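Local structure of cyclopenase asqI (Emericella nidulans, 5YY3) at residues 173-178 against 226-231; 235-240 against 396-401; 241-246 against 290-295; 403-408 against 503-508. The protein catalyses, with a bound zinc ion, the ring-contracting conversion of 4'-methoxycyclopenin into 4'-methoxyviridicatin, releasing methyl isocyanate during aspoquinolone biosynthesis. All blocks are in the same frame, centred on the assembly; numbering follows the deposited sequence.

Contact 1 of 4, residues 173-178 against 226-231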
# COMPACT_ATOMS: atom_id res chain seq x y z
N LEU A 173 -7.38 9.43 -8.33
CA LEU A 173 -8.46 10.41 -8.56
C LEU A 173 -8.59 10.80 -10.04
O LEU A 173 -9.43 11.61 -10.42
CB LEU A 173 -8.22 11.68 -7.75
CG LEU A 173 -8.27 11.43 -6.24
CD1 LEU A 173 -8.09 12.76 -5.48
CD2 LEU A 173 -9.60 10.76 -5.90
N SER A 174 -7.72 10.23 -10.85
CA SER A 174 -7.74 10.44 -12.29
C SER A 174 -9.15 10.28 -12.90
O SER A 174 -9.51 11.02 -13.81
CB SER A 174 -6.70 9.47 -12.91
OG SER A 174 -7.17 8.89 -14.11
N TYR A 175 -9.94 9.33 -12.40
CA TYR A 175 -11.31 9.12 -12.94
C TYR A 175 -12.16 10.39 -12.81
O TYR A 175 -13.00 10.71 -13.66
CB TYR A 175 -12.02 7.94 -12.24
CG TYR A 175 -12.43 8.23 -10.80
CD1 TYR A 175 -11.55 7.98 -9.75
CD2 TYR A 175 -13.68 8.75 -10.51
CE1 TYR A 175 -11.91 8.26 -8.44
CE2 TYR A 175 -14.05 9.04 -9.21
CZ TYR A 175 -13.17 8.79 -8.17
OH TYR A 175 -13.54 9.07 -6.87
N TRP A 176 -11.93 11.11 -11.73
CA TRP A 176 -12.67 12.31 -11.44
C TRP A 176 -12.11 13.48 -12.25
O TRP A 176 -12.87 14.24 -12.86
CB TRP A 176 -12.59 12.59 -9.94
CG TRP A 176 -13.67 13.42 -9.34
CD1 TRP A 176 -14.83 12.97 -8.81
CD2 TRP A 176 -13.65 14.85 -9.13
NE1 TRP A 176 -15.55 14.03 -8.29
CE2 TRP A 176 -14.85 15.18 -8.48
CE3 TRP A 176 -12.73 15.86 -9.44
CZ2 TRP A 176 -15.17 16.50 -8.13
CZ3 TRP A 176 -13.05 17.18 -9.09
CH2 TRP A 176 -14.26 17.48 -8.45
N ARG A 177 -10.79 13.63 -12.29
CA ARG A 177 -10.19 14.75 -13.03
C ARG A 177 -10.33 14.62 -14.54
O ARG A 177 -10.46 15.62 -15.25
CB ARG A 177 -8.72 14.91 -12.66
CG ARG A 177 -8.47 15.22 -11.17
CD ARG A 177 -6.99 15.56 -10.94
NE ARG A 177 -6.13 14.55 -11.55
CZ ARG A 177 -5.47 13.61 -10.88
NH1 ARG A 177 -5.53 13.54 -9.56
NH2 ARG A 177 -4.74 12.73 -11.54
N ASP A 178 -10.33 13.38 -15.05
CA ASP A 178 -10.47 13.15 -16.48
C ASP A 178 -11.92 13.01 -16.91
O ASP A 178 -12.20 12.72 -18.08
CB ASP A 178 -9.74 11.88 -16.92
CG ASP A 178 -8.25 12.04 -16.92
OD1 ASP A 178 -7.76 13.09 -17.34
OD2 ASP A 178 -7.55 11.08 -16.52
N GLU A 226 -11.42 17.76 -2.81
CA GLU A 226 -10.80 17.38 -1.56
C GLU A 226 -11.66 16.35 -0.86
O GLU A 226 -11.14 15.39 -0.30
CB GLU A 226 -10.60 18.61 -0.68
CG GLU A 226 -9.38 19.43 -1.10
CD GLU A 226 -8.79 20.22 0.05
OE1 GLU A 226 -9.52 21.05 0.65
OE2 GLU A 226 -7.60 20.03 0.37
N THR A 227 -12.97 16.54 -0.90
CA THR A 227 -13.88 15.56 -0.31
C THR A 227 -13.75 14.21 -1.03
O THR A 227 -13.79 13.16 -0.39
CB THR A 227 -15.34 16.06 -0.38
OG1 THR A 227 -15.45 17.26 0.42
CG2 THR A 227 -16.31 15.01 0.14
N GLU A 228 -13.58 14.25 -2.35
CA GLU A 228 -13.42 13.03 -3.13
C GLU A 228 -12.13 12.33 -2.71
O GLU A 228 -12.07 11.10 -2.60
CB GLU A 228 -13.39 13.33 -4.63
CG GLU A 228 -13.55 12.10 -5.51
CD GLU A 228 -15.01 11.69 -5.68
OE1 GLU A 228 -15.89 12.29 -5.03
OE2 GLU A 228 -15.27 10.76 -6.49
N SER A 229 -11.10 13.14 -2.47
CA SER A 229 -9.85 12.64 -1.91
C SER A 229 -10.04 11.88 -0.58
O SER A 229 -9.49 10.81 -0.39
CB SER A 229 -8.88 13.81 -1.72
OG SER A 229 -7.54 13.34 -1.71
N LEU A 230 -10.82 12.45 0.34
CA LEU A 230 -11.03 11.83 1.63
C LEU A 230 -11.73 10.48 1.53
O LEU A 230 -11.55 9.61 2.38
CB LEU A 230 -11.85 12.76 2.52
CG LEU A 230 -11.09 13.45 3.66
CD1 LEU A 230 -9.76 13.93 3.15
CD2 LEU A 230 -11.91 14.60 4.19
N CYS A 231 -12.55 10.32 0.49
CA CYS A 231 -13.30 9.09 0.32
C CYS A 231 -12.36 7.90 0.08
O CYS A 231 -12.62 6.78 0.52
CB CYS A 231 -14.29 9.24 -0.84
SG CYS A 231 -15.51 10.57 -0.59
O HOH W 1 -17.85 13.10 -6.85
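Tyr175 places its ring between its own backbone N and carbonyl carbon (chi1 71°), which sends the phenol toward Glu228, while the Glu228 chain bends at chi2 (82°) and swings its carboxylate in between that phenol and the indole of Trp176. The OH of Tyr175 donates to OE2 of Glu228; the modelled separation of 2.4 Å is very short and its exact value doubtful. OE2 arrives near the plane of the phenol ring, at its edge. The CG methylene of Glu228 lies over one face of Trp176, 4.0 Å from the centroid of the five-membered ring, as a CH-pi contact. A water in the indole plane accepts from Trp176 NE1 (2.9 Å) and lies 2.8 Å from Glu228 OE1, to which it may donate. Leu173 packs its two methyls against the helix backbone and Ser229, CD1 3.9 Å from Ser229 OG, whose hydroxyl is bonded to Pro235 O. The contact fastens the short helix 174-177 to helix 210-231, which carries the zinc ligand His218, in the helical domain of this tyrosinase relative. With the phenol beside OE2, and a water and further partners at OE1, the buried carboxylate has polar company on both oxygens, which may help it stay ionised.

Contact 2 of 4, residues 235-240 against 396-401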
# COMPACT_ATOMS: atom_id res chain seq x y z
N PRO A 235 -4.49 12.08 0.94
CA PRO A 235 -4.30 13.34 1.64
C PRO A 235 -5.08 14.52 1.06
O PRO A 235 -5.51 14.51 -0.10
CB PRO A 235 -2.78 13.59 1.53
CG PRO A 235 -2.25 12.56 0.63
CD PRO A 235 -3.21 11.43 0.58
N LEU A 236 -5.29 15.53 1.89
CA LEU A 236 -5.85 16.78 1.43
C LEU A 236 -4.83 17.45 0.51
O LEU A 236 -3.64 17.13 0.55
CB LEU A 236 -6.22 17.68 2.61
CG LEU A 236 -7.37 17.28 3.54
CD1 LEU A 236 -7.42 18.17 4.78
CD2 LEU A 236 -8.72 17.28 2.83
N VAL A 237 -5.29 18.36 -0.33
CA VAL A 237 -4.40 19.03 -1.28
C VAL A 237 -3.51 20.08 -0.61
O VAL A 237 -4.00 20.89 0.20
CB VAL A 237 -5.20 19.68 -2.40
CG1 VAL A 237 -4.38 20.73 -3.11
CG2 VAL A 237 -5.69 18.61 -3.38
N ARG A 238 -2.21 20.07 -0.93
CA ARG A 238 -1.32 21.15 -0.51
C ARG A 238 -1.53 22.34 -1.44
O ARG A 238 -1.26 22.26 -2.63
CB ARG A 238 0.15 20.72 -0.54
CG ARG A 238 1.09 21.70 0.19
CD ARG A 238 2.57 21.48 -0.19
NE ARG A 238 2.82 20.07 -0.40
CZ ARG A 238 3.64 19.55 -1.31
NH1 ARG A 238 4.35 20.31 -2.13
NH2 ARG A 238 3.74 18.23 -1.38
N PRO A 239 -2.01 23.46 -0.89
CA PRO A 239 -2.24 24.61 -1.78
C PRO A 239 -0.93 25.15 -2.33
O PRO A 239 0.11 24.95 -1.72
CB PRO A 239 -2.92 25.63 -0.88
CG PRO A 239 -2.52 25.24 0.51
CD PRO A 239 -2.35 23.75 0.51
N TRP A 240 -1.00 25.80 -3.49
CA TRP A 240 0.16 26.43 -4.09
C TRP A 240 0.35 27.81 -3.49
O TRP A 240 0.28 28.82 -4.20
CB TRP A 240 -0.02 26.54 -5.61
CG TRP A 240 1.25 26.89 -6.36
CD1 TRP A 240 1.62 28.12 -6.81
CD2 TRP A 240 2.29 25.99 -6.74
NE1 TRP A 240 2.83 28.04 -7.45
CE2 TRP A 240 3.26 26.74 -7.42
CE3 TRP A 240 2.49 24.61 -6.57
CZ2 TRP A 240 4.42 26.17 -7.94
CZ3 TRP A 240 3.63 24.04 -7.07
CH2 TRP A 240 4.59 24.82 -7.75
N TRP A 396 -3.27 25.09 -7.56
CA TRP A 396 -3.53 26.50 -7.79
C TRP A 396 -4.96 26.88 -7.38
O TRP A 396 -5.17 27.90 -6.70
CB TRP A 396 -3.27 26.88 -9.25
CG TRP A 396 -3.42 28.37 -9.51
CD1 TRP A 396 -4.45 28.98 -10.14
CD2 TRP A 396 -2.50 29.41 -9.13
NE1 TRP A 396 -4.25 30.34 -10.18
CE2 TRP A 396 -3.05 30.63 -9.57
CE3 TRP A 396 -1.28 29.43 -8.45
CZ2 TRP A 396 -2.43 31.86 -9.36
CZ3 TRP A 396 -0.65 30.65 -8.25
CH2 TRP A 396 -1.22 31.85 -8.70
N TYR A 397 -5.96 26.08 -7.77
CA TYR A 397 -7.35 26.37 -7.37
C TYR A 397 -7.47 26.46 -5.84
O TYR A 397 -8.19 27.32 -5.33
CB TYR A 397 -8.32 25.31 -7.88
CG TYR A 397 -8.37 25.09 -9.39
CD1 TYR A 397 -7.99 26.09 -10.28
CD2 TYR A 397 -8.79 23.87 -9.90
CE1 TYR A 397 -8.04 25.86 -11.67
CE2 TYR A 397 -8.84 23.64 -11.28
CZ TYR A 397 -8.46 24.64 -12.16
OH TYR A 397 -8.52 24.39 -13.51
N LYS A 398 -6.75 25.62 -5.11
CA LYS A 398 -6.86 25.72 -3.65
C LYS A 398 -6.15 26.98 -3.15
O LYS A 398 -6.54 27.53 -2.12
CB LYS A 398 -6.31 24.48 -2.93
CG LYS A 398 -6.57 24.54 -1.42
CD LYS A 398 -6.44 23.20 -0.73
CE LYS A 398 -6.41 23.36 0.79
NZ LYS A 398 -6.14 22.05 1.50
N HIS A 399 -5.14 27.45 -3.88
CA HIS A 399 -4.53 28.75 -3.56
C HIS A 399 -5.52 29.88 -3.77
O HIS A 399 -5.66 30.73 -2.90
CB HIS A 399 -3.29 29.01 -4.42
CG HIS A 399 -2.68 30.36 -4.20
ND1 HIS A 399 -2.28 30.82 -2.96
CD2 HIS A 399 -2.39 31.36 -5.07
CE1 HIS A 399 -1.78 32.03 -3.07
NE2 HIS A 399 -1.83 32.38 -4.34
N LEU A 400 -6.19 29.90 -4.92
CA LEU A 400 -7.31 30.84 -5.12
C LEU A 400 -8.29 30.78 -3.95
O LEU A 400 -8.72 31.82 -3.44
CB LEU A 400 -8.06 30.53 -6.43
CG LEU A 400 -7.20 30.64 -7.69
CD1 LEU A 400 -8.00 30.27 -8.92
CD2 LEU A 400 -6.65 32.06 -7.81
N GLN A 401 -8.64 29.57 -3.52
CA GLN A 401 -9.59 29.41 -2.42
C GLN A 401 -9.09 30.11 -1.15
O GLN A 401 -9.89 30.58 -0.33
CB GLN A 401 -9.84 27.93 -2.13
CG GLN A 401 -10.99 27.68 -1.16
CD GLN A 401 -10.96 26.27 -0.56
OE1 GLN A 401 -9.97 25.86 0.06
NE2 GLN A 401 -12.06 25.53 -0.75
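Val237 meets Lys398 both through its backbone and through its side chain. Its O accepts from Lys398 NZ at 2.8 Å, the donor lying in the carbonyl plane with a C=O...N angle of 152°, while CG1 packs 4.0 Å from Lys398 CD. Lysine suits this place because its chain, extended beyond CG, is long enough to run along the loop before presenting its ammonium group, which also forms a salt bridge with Glu226. Pro239 follows, with its CB 3.8 Å from Lys398 CG, so the pyrrolidine ring lies across the methylenes of the same lysine. Trp240 ends the segment and works in two ways. Its CD1 approaches the edge of Trp396, 3.6 Å from CE3, and the two indole planes are inclined at 57°. Its carbonyl O sits over one face of the His399 ring, 3.3 Å from CG, leaving the ring nitrogens to other partners outside the two segments. Trp396 NE1 in turn bonds His356, and the Trp396 side chain is about 7 Å from that of the zinc ligand His218. An irregular loop is thus laid along helix 391-410 of the helical, zinc-binding domain. Lys398, buried but answered by Glu226 and a backbone carbonyl, probably stays protonated.

Contact 3 of 4, residues 241-246 against 290-295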
# COMPACT_ATOMS: atom_id res chain seq x y z
N ASN A 241 0.55 27.85 -2.17
CA ASN A 241 0.70 29.12 -1.44
C ASN A 241 2.13 29.64 -1.49
O ASN A 241 2.36 30.85 -1.49
CB ASN A 241 0.24 28.96 0.01
CG ASN A 241 -1.28 28.93 0.15
OD1 ASN A 241 -2.00 29.50 -0.66
ND2 ASN A 241 -1.77 28.23 1.18
N GLN A 242 3.09 28.71 -1.51
CA GLN A 242 4.50 29.01 -1.66
C GLN A 242 4.92 28.75 -3.12
O GLN A 242 4.85 27.63 -3.61
CB GLN A 242 5.33 28.17 -0.66
CG GLN A 242 4.86 28.28 0.81
CD GLN A 242 5.70 27.45 1.82
OE1 GLN A 242 6.60 26.69 1.43
NE2 GLN A 242 5.37 27.58 3.11
N TYR A 243 5.33 29.80 -3.83
CA TYR A 243 5.52 29.69 -5.28
C TYR A 243 6.85 29.01 -5.67
O TYR A 243 7.08 28.72 -6.84
CB TYR A 243 5.43 31.08 -5.94
CG TYR A 243 4.09 31.75 -5.83
CD1 TYR A 243 2.99 31.08 -5.30
CD2 TYR A 243 3.92 33.09 -6.24
CE1 TYR A 243 1.75 31.71 -5.19
CE2 TYR A 243 2.69 33.73 -6.13
CZ TYR A 243 1.61 33.03 -5.61
OH TYR A 243 0.38 33.64 -5.50
N ASP A 244 7.72 28.78 -4.69
CA ASP A 244 8.95 28.03 -4.92
C ASP A 244 8.76 26.56 -4.56
O ASP A 244 9.70 25.87 -4.18
CB ASP A 244 10.09 28.62 -4.11
CG ASP A 244 9.78 28.66 -2.62
OD1 ASP A 244 8.58 28.56 -2.26
OD2 ASP A 244 10.73 28.80 -1.81
N ASP A 245 7.53 26.08 -4.69
CA ASP A 245 7.22 24.73 -4.26
C ASP A 245 7.53 23.70 -5.35
O ASP A 245 7.72 24.04 -6.53
CB ASP A 245 5.75 24.62 -3.84
CG ASP A 245 5.50 23.49 -2.86
OD1 ASP A 245 6.44 22.70 -2.61
OD2 ASP A 245 4.36 23.39 -2.35
N PHE A 246 7.58 22.44 -4.93
CA PHE A 246 7.78 21.36 -5.85
C PHE A 246 6.45 20.68 -6.15
O PHE A 246 5.56 20.65 -5.31
CB PHE A 246 8.76 20.34 -5.28
CG PHE A 246 10.18 20.85 -5.16
CD1 PHE A 246 11.04 20.80 -6.25
CD2 PHE A 246 10.65 21.33 -3.96
CE1 PHE A 246 12.36 21.26 -6.14
CE2 PHE A 246 11.97 21.78 -3.83
CZ PHE A 246 12.82 21.74 -4.93
N ARG A 290 7.90 38.38 -9.08
CA ARG A 290 6.90 39.34 -9.52
C ARG A 290 5.48 38.86 -9.11
O ARG A 290 4.64 39.67 -8.69
CB ARG A 290 7.01 39.52 -11.04
CG ARG A 290 6.07 40.54 -11.65
CD ARG A 290 6.38 41.95 -11.18
NE ARG A 290 5.42 42.92 -11.72
CZ ARG A 290 5.07 44.04 -11.10
NH1 ARG A 290 5.59 44.34 -9.91
NH2 ARG A 290 4.18 44.86 -11.65
N LEU A 291 5.23 37.56 -9.22
CA LEU A 291 3.94 37.00 -8.83
C LEU A 291 3.78 37.05 -7.31
O LEU A 291 2.72 37.42 -6.80
CB LEU A 291 3.78 35.57 -9.34
CG LEU A 291 3.64 35.47 -10.86
CD1 LEU A 291 4.77 34.62 -11.42
CD2 LEU A 291 2.32 34.88 -11.24
N GLU A 292 4.86 36.71 -6.60
CA GLU A 292 4.87 36.75 -5.14
C GLU A 292 4.53 38.15 -4.63
O GLU A 292 3.76 38.31 -3.67
CB GLU A 292 6.23 36.29 -4.60
CG GLU A 292 6.63 34.89 -5.06
CD GLU A 292 7.95 34.43 -4.48
OE1 GLU A 292 8.86 35.28 -4.36
OE2 GLU A 292 8.09 33.23 -4.16
N GLU A 293 5.10 39.17 -5.26
CA GLU A 293 4.82 40.56 -4.87
C GLU A 293 3.32 40.91 -4.99
O GLU A 293 2.72 41.42 -4.03
CB GLU A 293 5.66 41.51 -5.71
CG GLU A 293 5.20 42.94 -5.62
CD GLU A 293 6.17 43.91 -6.25
OE1 GLU A 293 6.78 43.56 -7.29
OE2 GLU A 293 6.31 45.03 -5.70
N TRP A 294 2.72 40.62 -6.14
CA TRP A 294 1.27 40.73 -6.33
C TRP A 294 0.48 40.02 -5.22
O TRP A 294 -0.42 40.61 -4.61
CB TRP A 294 0.87 40.14 -7.69
CG TRP A 294 1.33 40.97 -8.88
CD1 TRP A 294 1.68 42.29 -8.86
CD2 TRP A 294 1.48 40.52 -10.24
NE1 TRP A 294 2.03 42.70 -10.13
CE2 TRP A 294 1.92 41.64 -10.99
CE3 TRP A 294 1.28 39.30 -10.89
CZ2 TRP A 294 2.17 41.56 -12.37
CZ3 TRP A 294 1.53 39.23 -12.26
CH2 TRP A 294 1.97 40.35 -12.99
N ARG A 295 0.83 38.76 -4.96
CA ARG A 295 0.23 37.96 -3.89
C ARG A 295 0.35 38.68 -2.54
O ARG A 295 -0.63 38.77 -1.80
CB ARG A 295 0.90 36.58 -3.79
CG ARG A 295 0.50 35.77 -2.56
CD ARG A 295 1.52 34.68 -2.27
NE ARG A 295 2.76 35.26 -1.76
CZ ARG A 295 3.94 34.65 -1.74
NH1 ARG A 295 4.06 33.41 -2.21
NH2 ARG A 295 5.02 35.28 -1.25
O HOH W 2 6.74 31.96 -2.34
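Tyr243, in the type I beta turn from Gln242 to Asp245, sets its ring beside helix 288-304, joining an irregular loop to a helix of the tyrosinase-family helical domain. The apolar part is made by CE2, 3.9 Å from Leu291 CB, with the Leu291 backbone carbon at the ring edge, and by CD2, 3.5 Å from Glu292 CG, which approaches obliquely. A cation-pi contact occupies one face. Arg295 CZ stands 4.7 Å from the Tyr243 centroid and 10° off the ring normal, although the guanidinium is inclined by 48° to the ring instead of lying flat on it. The bend in the arginine chain at chi3 folds NH1 back over the ring centre. A tyrosine suits this place because its face takes the charge while its hydroxyl reaches on to His399 NE2. Among the polar bonds, Arg295 NH1 gives a weak one to the backbone O of Asn241, 3.2 Å away. The turn also faces the subunit interface, where Asp244 forms a salt bridge with Arg405 of the second subunit. One water ties turn to helix: it accepts from Tyr243 N (3.0 Å) and Arg295 NH1, and donates to Glu292 OE2 at 2.6 Å.

Contact 4 of 4, residues 403-408 against 503-508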
# COMPACT_ATOMS: atom_id res chain seq x y z
N TYR A 403 -7.61 32.98 -0.81
CA TYR A 403 -8.02 34.38 -0.78
C TYR A 403 -9.46 34.50 -0.28
O TYR A 403 -9.78 35.38 0.53
CB TYR A 403 -7.86 35.01 -2.16
CG TYR A 403 -6.42 35.09 -2.62
CD1 TYR A 403 -5.64 36.21 -2.33
CD2 TYR A 403 -5.83 34.04 -3.32
CE1 TYR A 403 -4.32 36.28 -2.74
CE2 TYR A 403 -4.51 34.10 -3.72
CZ TYR A 403 -3.76 35.22 -3.44
OH TYR A 403 -2.45 35.28 -3.87
N GLY A 404 -10.30 33.58 -0.75
CA GLY A 404 -11.66 33.46 -0.25
C GLY A 404 -11.75 33.22 1.25
O GLY A 404 -12.58 33.81 1.92
N ARG A 405 -10.89 32.35 1.79
CA ARG A 405 -10.87 32.13 3.23
C ARG A 405 -10.50 33.39 4.01
O ARG A 405 -11.11 33.69 5.04
CB ARG A 405 -9.90 31.00 3.59
CG ARG A 405 -10.30 29.65 3.01
CD ARG A 405 -9.29 28.57 3.38
NE ARG A 405 -9.74 27.27 2.89
CZ ARG A 405 -10.46 26.43 3.61
NH1 ARG A 405 -10.82 26.78 4.84
NH2 ARG A 405 -10.85 25.27 3.09
N LEU A 406 -9.50 34.13 3.51
CA LEU A 406 -9.06 35.36 4.16
C LEU A 406 -10.18 36.40 4.23
O LEU A 406 -10.42 37.02 5.27
CB LEU A 406 -7.86 35.96 3.43
CG LEU A 406 -6.53 35.21 3.57
CD1 LEU A 406 -5.59 35.64 2.46
CD2 LEU A 406 -5.90 35.47 4.94
N ALA A 407 -10.85 36.59 3.11
CA ALA A 407 -11.87 37.62 3.02
C ALA A 407 -13.07 37.22 3.87
O ALA A 407 -13.61 38.03 4.63
CB ALA A 407 -12.29 37.85 1.56
N ALA A 408 -13.44 35.94 3.78
CA ALA A 408 -14.61 35.43 4.47
C ALA A 408 -14.51 35.58 5.99
O ALA A 408 -15.50 35.92 6.63
CB ALA A 408 -14.83 33.96 4.09
N ASP A 503 -15.60 23.42 8.75
CA ASP A 503 -14.98 24.35 7.83
C ASP A 503 -16.04 24.84 6.86
O ASP A 503 -16.59 24.04 6.10
CB ASP A 503 -13.82 23.68 7.09
CG ASP A 503 -13.25 24.54 6.00
OD1 ASP A 503 -13.29 25.79 6.13
OD2 ASP A 503 -12.74 23.97 5.00
N TYR A 504 -16.33 26.14 6.91
CA TYR A 504 -17.27 26.80 6.00
C TYR A 504 -17.06 26.37 4.55
O TYR A 504 -18.01 26.08 3.82
CB TYR A 504 -17.12 28.32 6.06
CG TYR A 504 -17.32 28.99 7.40
CD1 TYR A 504 -18.60 29.15 7.95
CD2 TYR A 504 -16.23 29.51 8.10
CE1 TYR A 504 -18.78 29.79 9.17
CE2 TYR A 504 -16.40 30.15 9.31
CZ TYR A 504 -17.68 30.28 9.85
OH TYR A 504 -17.85 30.93 11.06
N HIS A 505 -15.80 26.35 4.13
CA HIS A 505 -15.47 26.21 2.72
C HIS A 505 -15.49 24.77 2.27
O HIS A 505 -15.31 24.49 1.08
CB HIS A 505 -14.12 26.86 2.45
CG HIS A 505 -14.04 28.24 3.01
ND1 HIS A 505 -14.45 29.35 2.31
CD2 HIS A 505 -13.68 28.69 4.24
CE1 HIS A 505 -14.32 30.42 3.07
NE2 HIS A 505 -13.86 30.04 4.25
N SER A 506 -15.73 23.86 3.21
CA SER A 506 -15.85 22.44 2.88
C SER A 506 -17.29 22.06 2.56
O SER A 506 -17.55 20.95 2.09
CB SER A 506 -15.33 21.58 4.02
OG SER A 506 -13.91 21.66 4.10
N TRP A 507 -18.22 22.98 2.79
CA TRP A 507 -19.59 22.69 2.48
C TRP A 507 -19.81 22.77 0.98
O TRP A 507 -19.44 23.75 0.33
CB TRP A 507 -20.52 23.63 3.24
CG TRP A 507 -20.64 23.21 4.65
CD1 TRP A 507 -19.82 23.58 5.69
CD2 TRP A 507 -21.58 22.28 5.19
NE1 TRP A 507 -20.23 22.96 6.85
CE2 TRP A 507 -21.30 22.15 6.57
CE3 TRP A 507 -22.65 21.55 4.65
CZ2 TRP A 507 -22.05 21.32 7.41
CZ3 TRP A 507 -23.39 20.72 5.49
CH2 TRP A 507 -23.09 20.62 6.86
N ILE A 508 -20.41 21.71 0.45
CA ILE A 508 -20.70 21.54 -0.97
C ILE A 508 -22.17 21.88 -1.27
O ILE A 508 -23.08 21.30 -0.66
CB ILE A 508 -20.44 20.09 -1.39
CG1 ILE A 508 -18.96 19.72 -1.21
CG2 ILE A 508 -20.93 19.85 -2.81
CD1 ILE A 508 -18.68 18.24 -1.41
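Arg405 reaches across His505 to Asp503 with a chain that is extended from CG to NE (chi2 179°). Its CB passes 4.1 Å from His505 NE2, a nitrogen buried here with no partner in the model. CG then lies over the imidazole face, 3.8 Å from the ring centroid, a CH-pi contact; the opposite face of the ring is covered by Tyr504 CB, and Ala408 CB, small enough to fit beside the ring, touches its edge 3.7 Å from CE1. Beyond the methylenes, NE bonds Gln401 one helical turn back. The contact here bridges two domains: helix 391-410 is packed in the helical domain, and the loop between strands 487-497 and 508-517 belongs to the hemocyanin Ig-like one. At the tip the guanidinium grips the carboxylate end-on in a two-nitrogen salt bridge. NH2 meets the syn lone pair of Asp503 OD2 at 3.0 Å (160° at the hydrogen), whereas NH1 reaches OD1 at the same distance but more bent, 144°. NH1 is shared with Asp244 of the second subunit. Aspartate suits the start of the 3-10 segment 504-506: Ser506 OG donates to OD2 from its anti side, 2.7 Å away, and His505 N makes a weak bond to OD1.

Overall arrangement
Contacts 1, 2 and 3 lie in the helical, zinc-binding domain, and contact 4 joins that domain to the Ig-like one. Contact 1 closes first along the chain; contact 3 then falls wholly between the two segments of contact 2, and contact 4 follows. Contacts 2 and 4 share helix 391-410, their centres 12 Å apart, while the continuous stretch 235-246 supplies the loop side of contacts 2 and 3, 13 Å apart. Contacts 1 and 3 are farthest from each other, at 26 Å between centres, yet contact 2 touches both. Helix 391-410 thus joins the loop (contact 2) to the Ig-like domain (contact 4), and contacts 2, 3 and 4 all lie beside the second subunit.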